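PDB 5ISV: [Ribosomal protein bS18]-alanine N-acetyltransferase from Escherichia coli O157:H7, which probably catalyses transfer of the acetyl group of acetyl-CoA to the N-terminal alanine of ribosomal protein bS18. Local coordinates for residues Ala64-Ile69 / Ala83-Leu88. Numbering follows the deposited sequence.
Sequences ATLFNI and ALLEHL
Ile-69 lays its terminal methyl over the isobutyl group of Leu-85: CD1 is 3.7 Å from Leu-85 CG and equally close to Leu-85 CD2, so it meets the branch point and one methyl together. The two side chains run at a slant to each other. Reach comes from the extended form of Ile-69, whose CG1 lies opposite the backbone N (chi1 -175°) with CD1 continuing outward (chi2 167°), carrying that methyl across to the helix. One turn further along helix 80-94, Leu-88 CD2 approaches Leu-66 CD1 at 4.3 Å, a looser contact; the other methyl of Leu-66, CD2, is 4.4 Å from Leu-85 CD2. Leu-66 thus borders Leu-85 and Leu-88, one methyl to each.

The segment axes pass 11.5 Å apart at 154°, nearly antiparallel, as expected where a helix packs on the first strand of a beta-alpha-beta unit, here strand 63-71, helix 80-94 and strand 99-105 of the GNAT fold. A classic beta bulge, with Phe-67 and Asn-68 together opposite Ile-56 of strand 50-60, brings Leu-66 and Ile-69, three residues apart, to the same helix-facing side. Around them, Thr-57 touches Leu-66 and Leu-88, while Tyr-115, the predicted proton donor, touches both Ile-69 and Leu-85, which places this packing beside the probable active site. Ile-69 is also one of three residues predicted to bind acetyl-CoA.

No hydrogen bond spans the two segments, and every touching atom is aliphatic carbon; cohesion between them therefore rests on dispersion and the exclusion of water, with shape rather than polarity setting the fit.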
loop_
_atom_site.group_PDB
_atom_site.type_symbol
_atom_site.label_atom_id
_atom_site.label_comp_id
_atom_site.label_asym_id
_atom_site.label_seq_id
_atom_site.Cartn_x
_atom_site.Cartn_y
_atom_site.Cartn_z
ATOM N N ALA A 64 -5.973 -0.855 -9.055
ATOM C CA ALA A 64 -5.095 -1.431 -8.051
ATOM C C ALA A 64 -5.610 -1.112 -6.661
ATOM O O ALA A 64 -6.179 -0.049 -6.436
ATOM C CB ALA A 64 -3.676 -0.893 -8.225
ATOM N N THR A 65 -5.463 -2.051 -5.732
ATOM C CA THR A 65 -5.855 -1.865 -4.368
ATOM C C THR A 65 -4.684 -2.242 -3.451
ATOM O O THR A 65 -4.205 -3.372 -3.495
ATOM C CB THR A 65 -7.081 -2.727 -4.033
ATOM O OG1 THR A 65 -8.168 -2.300 -4.864
ATOM C CG2 THR A 65 -7.487 -2.552 -2.615
ATOM N N LEU A 66 -4.322 -1.305 -2.573
ATOM C CA LEU A 66 -3.273 -1.529 -1.571
ATOM C C LEU A 66 -3.909 -2.314 -0.410
ATOM O O LEU A 66 -4.825 -1.803 0.276
ATOM C CB LEU A 66 -2.714 -0.195 -1.078
ATOM C CG LEU A 66 -1.559 -0.270 -0.080
ATOM C CD1 LEU A 66 -0.285 -0.801 -0.711
ATOM C CD2 LEU A 66 -1.372 1.115 0.537
ATOM N N PHE A 67 -3.502 -3.558 -0.218
ATOM C CA PHE A 67 -4.007 -4.409 0.847
ATOM C C PHE A 67 -3.266 -4.146 2.168
ATOM O O PHE A 67 -3.847 -4.350 3.234
ATOM C CB PHE A 67 -3.980 -5.894 0.461
ATOM C CG PHE A 67 -5.270 -6.356 -0.197
ATOM C CD1 PHE A 67 -5.601 -5.932 -1.483
ATOM C CD2 PHE A 67 -6.158 -7.146 0.500
ATOM C CE1 PHE A 67 -6.812 -6.291 -2.082
ATOM C CE2 PHE A 67 -7.348 -7.561 -0.103
ATOM C CZ PHE A 67 -7.657 -7.144 -1.391
ATOM N N ASN A 68 -1.955 -3.769 2.106
ATOM C CA ASN A 68 -1.198 -3.563 3.317
ATOM C C ASN A 68 0.118 -2.878 2.961
ATOM O O ASN A 68 0.639 -3.111 1.907
ATOM C CB ASN A 68 -0.888 -4.910 3.979
ATOM C CG ASN A 68 -0.479 -4.773 5.440
ATOM O OD1 ASN A 68 -0.537 -3.708 6.025
ATOM N ND2 ASN A 68 -0.038 -5.875 6.026
ATOM N N ILE A 69 0.565 -2.046 3.896
ATOM C CA ILE A 69 1.914 -1.454 3.798
ATOM C C ILE A 69 2.388 -1.314 5.215
ATOM O O ILE A 69 1.632 -1.050 6.115
ATOM C CB ILE A 69 1.870 -0.099 3.056
ATOM C CG1 ILE A 69 3.288 0.487 2.815
ATOM C CG2 ILE A 69 0.949 0.899 3.781
ATOM C CD1 ILE A 69 3.322 1.641 1.820
ATOM N N ALA A 83 8.856 6.513 -0.332
ATOM C CA ALA A 83 9.674 6.020 -1.435
ATOM C C ALA A 83 8.988 4.811 -2.069
ATOM O O ALA A 83 8.960 4.691 -3.283
ATOM C CB ALA A 83 11.104 5.693 -0.975
ATOM N N LEU A 84 8.491 3.927 -1.217
ATOM C CA LEU A 84 7.902 2.700 -1.671
ATOM C C LEU A 84 6.550 2.981 -2.416
ATOM O O LEU A 84 6.313 2.452 -3.509
ATOM C CB LEU A 84 7.729 1.808 -0.463
ATOM C CG LEU A 84 7.331 0.378 -0.731
ATOM C CD1 LEU A 84 8.237 -0.336 -1.712
ATOM C CD2 LEU A 84 7.276 -0.402 0.589
ATOM N N LEU A 85 5.756 3.903 -1.890
ATOM C CA LEU A 85 4.514 4.307 -2.540
ATOM C C LEU A 85 4.760 4.982 -3.867
ATOM O O LEU A 85 4.109 4.693 -4.837
ATOM C CB LEU A 85 3.755 5.223 -1.629
ATOM C CG LEU A 85 3.089 4.484 -0.486
ATOM C CD1 LEU A 85 2.795 5.499 0.610
ATOM C CD2 LEU A 85 1.812 3.709 -0.903
ATOM N N GLU A 86 5.746 5.878 -3.930
ATOM C CA GLU A 86 6.098 6.521 -5.178
ATOM C C GLU A 86 6.525 5.521 -6.272
ATOM O O GLU A 86 6.129 5.651 -7.445
ATOM C CB GLU A 86 7.157 7.638 -4.908
ATOM C CG GLU A 86 6.566 8.836 -4.109
ATOM C CD GLU A 86 7.550 9.866 -3.512
ATOM O OE1 GLU A 86 8.759 9.567 -3.341
ATOM O OE2 GLU A 86 7.097 10.998 -3.169
ATOM N N HIS A 87 7.298 4.514 -5.859
ATOM C CA HIS A 87 7.726 3.442 -6.749
ATOM C C HIS A 87 6.481 2.699 -7.297
ATOM O O HIS A 87 6.360 2.473 -8.512
ATOM C CB HIS A 87 8.687 2.473 -6.020
ATOM C CG HIS A 87 9.228 1.422 -6.914
ATOM N ND1 HIS A 87 10.387 1.591 -7.640
ATOM C CD2 HIS A 87 8.757 0.192 -7.232
ATOM C CE1 HIS A 87 10.604 0.513 -8.374
ATOM N NE2 HIS A 87 9.637 -0.356 -8.134
ATOM N N LEU A 88 5.608 2.259 -6.378
ATOM C CA LEU A 88 4.350 1.587 -6.756
ATOM C C LEU A 88 3.530 2.413 -7.739
ATOM O O LEU A 88 3.146 1.915 -8.789
ATOM C CB LEU A 88 3.579 1.258 -5.488
ATOM C CG LEU A 88 2.150 0.747 -5.718
ATOM C CD1 LEU A 88 2.197 -0.583 -6.479
ATOM C CD2 LEU A 88 1.463 0.610 -4.378
#